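Local coordinates for hypothetical protein (Pseudomonas aeruginosa, PDB 2H9F) that probably isomerises methylaconitate as a PrpF family isomerase, at residues F250-L263 with P267-F281. Residues are numbered along the deposited sequence; the frame is centred on the assembly and turned at random.
Sequences FERIRVAGALRMGL and PEEAATRQHTPKIAF. With SO4 (sulfate ion), chain F.
Helix 250-260 and strand 278-281 approach to 8.3 Å between axes, their directions 118° apart, where Arg254 faces Ile279, while the chain from Pro267 to Pro277 runs along one side of the helix. Arg254 illustrates how one buried guanidinium can organise a loop. With CG anti to the backbone N (chi1 -163°), its chain passes Ile279 and then bends at chi3. Arg254 NH1 donates almost straight, in the carbonyl plane, to Pro277 O at 3.0 Å, and Arg254 NH2 reaches Arg273 O, also at 3.0 Å. Glu251, one helical turn back, holds the guanidinium side-on, NE to OE1 and NH2 to OE2, which fixes its rotation and probably balances its charge. Gln274 NE2 meets Glu251 OE2 from above the carboxylate plane (3.0 Å) and also donates to Ala270 O, tying the loop back to the preceding turn.

Apolar contacts flank this network. Pro277, after a cis peptide bond, sets CD against Ala258 CB (3.6 Å) and Leu263 CD1 (3.5 Å), the latter just past the Schellman motif at Gly262. Val255 CG2 presses on Ala270 CB; at the other end the Phe250 and Phe281 rings lie nearly parallel but slid apart, both meeting Tyr231. Met261 touches strand 220-225, the parallel neighbour of 278-283, and Phe250 touches strand 303-309: a helix-loop-strand connection, braced by an arginine binding loop carbonyls, packs helix 244-260 against β-strands of the PrpF fold.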
loop_
_atom_site.group_PDB
_atom_site.type_symbol
_atom_site.label_atom_id
_atom_site.label_comp_id
_atom_site.label_asym_id
_atom_site.label_seq_id
_atom_site.Cartn_x
_atom_site.Cartn_y
_atom_site.Cartn_z
ATOM N N PHE A 250 0.444 35.832 9.109
ATOM C CA PHE A 250 -0.779 35.137 8.691
ATOM C C PHE A 250 -1.474 34.509 9.890
ATOM O O PHE A 250 -2.710 34.529 9.998
ATOM C CB PHE A 250 -0.458 34.043 7.656
ATOM C CG PHE A 250 -0.446 34.520 6.266
ATOM C CD1 PHE A 250 -1.606 34.983 5.667
ATOM C CD2 PHE A 250 0.727 34.473 5.503
ATOM C CE1 PHE A 250 -1.581 35.434 4.324
ATOM C CE2 PHE A 250 0.750 34.910 4.187
ATOM C CZ PHE A 250 -0.405 35.391 3.593
ATOM N N GLU A 251 -0.672 33.949 10.798
ATOM C CA GLU A 251 -1.216 33.297 11.969
ATOM C C GLU A 251 -1.930 34.309 12.846
ATOM O O GLU A 251 -2.906 33.966 13.514
ATOM C CB GLU A 251 -0.125 32.574 12.755
ATOM C CG GLU A 251 -0.577 31.950 14.114
ATOM C CD GLU A 251 -1.572 30.791 13.983
ATOM O OE1 GLU A 251 -1.855 30.381 12.826
ATOM O OE2 GLU A 251 -2.080 30.303 15.055
ATOM N N ARG A 252 -1.456 35.550 12.850
ATOM C CA ARG A 252 -2.105 36.588 13.646
ATOM C C ARG A 252 -3.483 36.918 13.101
ATOM O O ARG A 252 -4.441 37.141 13.855
ATOM C CB ARG A 252 -1.205 37.822 13.744
ATOM C CG ARG A 252 -0.242 37.671 14.907
ATOM C CD ARG A 252 1.123 38.163 14.605
ATOM N NE ARG A 252 1.240 39.592 14.854
ATOM C CZ ARG A 252 1.580 40.142 16.017
ATOM N NH1 ARG A 252 1.837 39.393 17.098
ATOM N NH2 ARG A 252 1.651 41.468 16.093
ATOM N N ILE A 253 -3.585 36.899 11.787
ATOM C CA ILE A 253 -4.864 37.129 11.122
ATOM C C ILE A 253 -5.790 35.953 11.401
ATOM O O ILE A 253 -6.972 36.140 11.762
ATOM C CB ILE A 253 -4.714 37.331 9.607
ATOM C CG1 ILE A 253 -3.727 38.478 9.302
ATOM C CG2 ILE A 253 -6.061 37.682 9.012
ATOM C CD1 ILE A 253 -3.414 38.693 7.873
ATOM N N ARG A 254 -5.239 34.746 11.295
ATOM C CA ARG A 254 -6.013 33.544 11.540
ATOM C C ARG A 254 -6.560 33.575 12.985
ATOM O O ARG A 254 -7.721 33.296 13.213
ATOM C CB ARG A 254 -5.155 32.285 11.298
ATOM C CG ARG A 254 -5.971 30.976 11.136
ATOM C CD ARG A 254 -5.091 29.710 11.057
ATOM N NE ARG A 254 -4.501 29.382 12.353
ATOM C CZ ARG A 254 -5.096 28.703 13.342
ATOM N NH1 ARG A 254 -6.291 28.173 13.224
ATOM N NH2 ARG A 254 -4.444 28.511 14.458
ATOM N N VAL A 255 -5.721 33.955 13.943
ATOM C CA VAL A 255 -6.135 34.014 15.363
ATOM C C VAL A 255 -7.216 35.075 15.618
ATOM O O VAL A 255 -8.185 34.847 16.358
ATOM C CB VAL A 255 -4.877 34.247 16.275
ATOM C CG1 VAL A 255 -5.261 34.498 17.728
ATOM C CG2 VAL A 255 -3.933 33.047 16.181
ATOM N N ALA A 256 -7.038 36.238 15.009
ATOM C CA ALA A 256 -8.020 37.313 15.069
ATOM C C ALA A 256 -9.407 36.833 14.570
ATOM O O ALA A 256 -10.423 37.052 15.231
ATOM C CB ALA A 256 -7.524 38.502 14.266
ATOM N N GLY A 257 -9.431 36.140 13.437
ATOM C CA GLY A 257 -10.677 35.562 12.901
ATOM C C GLY A 257 -11.253 34.474 13.781
ATOM O O GLY A 257 -12.476 34.392 13.946
ATOM N N ALA A 258 -10.387 33.647 14.368
ATOM C CA ALA A 258 -10.852 32.600 15.286
ATOM C C ALA A 258 -11.565 33.212 16.442
ATOM O O ALA A 258 -12.588 32.702 16.893
ATOM C CB ALA A 258 -9.702 31.794 15.806
ATOM N N LEU A 259 -10.963 34.271 16.975
ATOM C CA LEU A 259 -11.537 34.994 18.097
ATOM C C LEU A 259 -12.892 35.563 17.718
ATOM O O LEU A 259 -13.882 35.379 18.426
ATOM C CB LEU A 259 -10.617 36.139 18.537
ATOM C CG LEU A 259 -9.562 35.768 19.579
ATOM C CD1 LEU A 259 -8.418 36.754 19.528
ATOM C CD2 LEU A 259 -10.184 35.695 20.975
ATOM N N ARG A 260 -12.921 36.259 16.593
ATOM C CA ARG A 260 -14.130 36.919 16.115
ATOM C C ARG A 260 -15.240 35.906 15.753
ATOM O O ARG A 260 -16.418 36.210 15.915
ATOM C CB ARG A 260 -13.759 37.813 14.924
ATOM C CG ARG A 260 -14.883 38.608 14.329
ATOM C CD ARG A 260 -15.424 39.662 15.266
ATOM N NE ARG A 260 -16.267 40.598 14.517
ATOM C CZ ARG A 260 -17.598 40.738 14.644
ATOM N NH1 ARG A 260 -18.344 39.994 15.491
ATOM N NH2 ARG A 260 -18.205 41.653 13.884
HETATM N N MSE A 261 -14.855 34.713 15.284
HETATM C CA MSE A 261 -15.806 33.645 14.961
HETATM C C MSE A 261 -16.286 32.881 16.200
HETATM O O MSE A 261 -17.167 31.999 16.100
HETATM C CB MSE A 261 -15.165 32.645 14.000
HETATM C CG MSE A 261 -14.969 33.181 12.612
HETATM SE SE MSE A 261 -14.059 31.967 11.495
HETATM C CE MSE A 261 -15.560 31.027 10.696
ATOM N N GLY A 262 -15.705 33.175 17.358
ATOM C CA GLY A 262 -16.096 32.490 18.606
ATOM C C GLY A 262 -15.508 31.085 18.754
ATOM O O GLY A 262 -15.915 30.319 19.626
ATOM N N LEU A 263 -14.536 30.744 17.917
ATOM C CA LEU A 263 -13.897 29.425 17.952
ATOM C C LEU A 263 -12.883 29.293 19.095
ATOM O O LEU A 263 -12.557 28.173 19.515
ATOM C CB LEU A 263 -13.204 29.137 16.618
ATOM C CG LEU A 263 -14.136 28.951 15.414
ATOM C CD1 LEU A 263 -13.328 28.894 14.111
ATOM C CD2 LEU A 263 -15.010 27.693 15.600
ATOM N N PRO A 267 -6.523 34.513 22.618
ATOM C CA PRO A 267 -5.481 34.288 21.579
ATOM C C PRO A 267 -4.467 33.169 21.840
ATOM O O PRO A 267 -3.913 32.605 20.894
ATOM C CB PRO A 267 -4.742 35.632 21.501
ATOM C CG PRO A 267 -5.662 36.628 22.109
ATOM C CD PRO A 267 -6.509 35.901 23.117
ATOM N N GLU A 268 -4.218 32.862 23.106
ATOM C CA GLU A 268 -3.286 31.794 23.478
ATOM C C GLU A 268 -3.885 30.398 23.244
ATOM O O GLU A 268 -3.166 29.412 23.058
ATOM C CB GLU A 268 -2.868 31.947 24.955
ATOM C CG GLU A 268 -2.077 33.248 25.284
ATOM C CD GLU A 268 -2.970 34.462 25.616
ATOM O OE1 GLU A 268 -3.938 34.315 26.404
ATOM O OE2 GLU A 268 -2.690 35.571 25.099
ATOM N N GLU A 269 -5.208 30.329 23.282
ATOM C CA GLU A 269 -5.958 29.126 22.933
ATOM C C GLU A 269 -5.665 28.636 21.501
ATOM O O GLU A 269 -5.836 27.457 21.179
ATOM C CB GLU A 269 -7.439 29.469 23.057
ATOM C CG GLU A 269 -8.392 28.330 23.295
ATOM C CD GLU A 269 -9.589 28.779 24.130
ATOM O OE1 GLU A 269 -9.368 29.225 25.284
ATOM O OE2 GLU A 269 -10.740 28.687 23.632
ATOM N N ALA A 270 -5.244 29.563 20.645
ATOM C CA ALA A 270 -4.958 29.266 19.239
ATOM C C ALA A 270 -3.661 28.469 19.077
ATOM O O ALA A 270 -3.507 27.714 18.114
ATOM C CB ALA A 270 -4.898 30.551 18.435
ATOM N N ALA A 271 -2.731 28.616 20.020
ATOM C CA ALA A 271 -1.511 27.798 20.011
ATOM C C ALA A 271 -1.839 26.302 19.911
ATOM O O ALA A 271 -1.110 25.542 19.274
ATOM C CB ALA A 271 -0.635 28.075 21.268
ATOM N N THR A 272 -2.940 25.892 20.534
ATOM C CA THR A 272 -3.311 24.492 20.590
ATOM C C THR A 272 -4.585 24.252 19.775
ATOM O O THR A 272 -5.314 23.306 20.020
ATOM C CB THR A 272 -3.502 24.064 22.055
ATOM O OG1 THR A 272 -4.665 24.704 22.586
ATOM C CG2 THR A 272 -2.276 24.454 22.902
ATOM N N ARG A 273 -4.857 25.123 18.812
ATOM C CA ARG A 273 -5.958 24.921 17.875
ATOM C C ARG A 273 -5.516 25.398 16.505
ATOM O O ARG A 273 -5.910 26.458 16.037
ATOM C CB ARG A 273 -7.216 25.657 18.329
ATOM C CG ARG A 273 -8.468 25.263 17.516
ATOM C CD ARG A 273 -9.457 26.435 17.339
ATOM N NE ARG A 273 -10.676 26.044 16.614
ATOM C CZ ARG A 273 -11.702 25.382 17.156
ATOM N NH1 ARG A 273 -11.685 25.018 18.435
ATOM N NH2 ARG A 273 -12.761 25.074 16.414
ATOM N N GLN A 274 -4.673 24.593 15.883
ATOM C CA GLN A 274 -4.003 24.971 14.656
ATOM C C GLN A 274 -4.768 24.544 13.397
ATOM O O GLN A 274 -4.433 24.995 12.309
ATOM C CB GLN A 274 -2.578 24.382 14.642
ATOM C CG GLN A 274 -1.588 25.076 15.588
ATOM C CD GLN A 274 -1.296 26.527 15.183
ATOM O OE1 GLN A 274 -0.794 26.799 14.073
ATOM N NE2 GLN A 274 -1.623 27.469 16.077
ATOM N N HIS A 275 -5.779 23.688 13.544
ATOM C CA HIS A 275 -6.472 23.100 12.387
ATOM C C HIS A 275 -7.597 23.957 11.847
ATOM O O HIS A 275 -7.828 23.959 10.649
ATOM C CB HIS A 275 -7.031 21.716 12.702
ATOM C CG HIS A 275 -5.979 20.685 12.948
ATOM N ND1 HIS A 275 -5.395 19.959 11.931
ATOM C CD2 HIS A 275 -5.398 20.265 14.096
ATOM C CE1 HIS A 275 -4.503 19.132 12.444
ATOM N NE2 HIS A 275 -4.480 19.301 13.755
ATOM N N THR A 276 -8.315 24.643 12.726
ATOM C CA THR A 276 -9.387 25.527 12.315
ATOM C C THR A 276 -9.306 26.808 13.132
ATOM O O THR A 276 -8.854 26.772 14.269
ATOM C CB THR A 276 -10.784 24.903 12.518
ATOM O OG1 THR A 276 -11.031 24.675 13.908
ATOM C CG2 THR A 276 -10.909 23.608 11.780
ATOM N N PRO A 277 -9.747 27.944 12.564
ATOM C CA PRO A 277 -10.199 28.086 11.182
ATOM C C PRO A 277 -9.014 28.033 10.242
ATOM O O PRO A 277 -7.886 28.196 10.679
ATOM C CB PRO A 277 -10.828 29.474 11.174
ATOM C CG PRO A 277 -10.061 30.220 12.171
ATOM C CD PRO A 277 -9.887 29.211 13.298
ATOM N N LYS A 278 -9.258 27.771 8.973
ATOM C CA LYS A 278 -8.237 28.018 7.951
ATOM C C LYS A 278 -8.180 29.508 7.613
ATOM O O LYS A 278 -9.081 30.263 7.985
ATOM C CB LYS A 278 -8.523 27.208 6.691
ATOM C CG LYS A 278 -8.666 25.687 6.949
ATOM C CD LYS A 278 -7.476 25.105 7.692
ATOM C CE LYS A 278 -7.396 23.563 7.657
ATOM N NZ LYS A 278 -6.148 23.050 8.399
ATOM N N ILE A 279 -7.125 29.918 6.900
ATOM C CA ILE A 279 -6.905 31.298 6.516
ATOM C C ILE A 279 -6.544 31.273 5.044
ATOM O O ILE A 279 -5.681 30.510 4.629
ATOM C CB ILE A 279 -5.767 31.996 7.365
ATOM C CG1 ILE A 279 -5.403 33.388 6.840
ATOM C CG2 ILE A 279 -4.491 31.177 7.427
ATOM C CD1 ILE A 279 -6.495 34.416 7.019
ATOM N N ALA A 280 -7.242 32.076 4.245
ATOM C CA ALA A 280 -6.966 32.104 2.800
ATOM C C ALA A 280 -7.153 33.522 2.305
ATOM O O ALA A 280 -7.899 34.309 2.886
ATOM C CB ALA A 280 -7.913 31.169 2.062
ATOM N N PHE A 281 -6.466 33.842 1.218
ATOM C CA PHE A 281 -6.601 35.124 0.620
ATOM C C PHE A 281 -6.963 34.934 -0.831
ATOM O O PHE A 281 -6.492 33.992 -1.470
ATOM C CB PHE A 281 -5.350 36.014 0.779
ATOM C CG PHE A 281 -4.037 35.370 0.398
ATOM C CD1 PHE A 281 -3.409 34.474 1.243
ATOM C CD2 PHE A 281 -3.360 35.751 -0.784
ATOM C CE1 PHE A 281 -2.156 33.927 0.906
ATOM C CE2 PHE A 281 -2.128 35.194 -1.131
ATOM C CZ PHE A 281 -1.524 34.298 -0.301
HETATM S S SO4 F . -7.665 19.712 9.040
HETATM O O1 SO4 F . -8.654 19.787 10.131
HETATM O O2 SO4 F . -7.309 18.331 8.691
HETATM O O3 SO4 F . -8.344 20.256 7.862
HETATM O O4 SO4 F . -6.459 20.487 9.416
#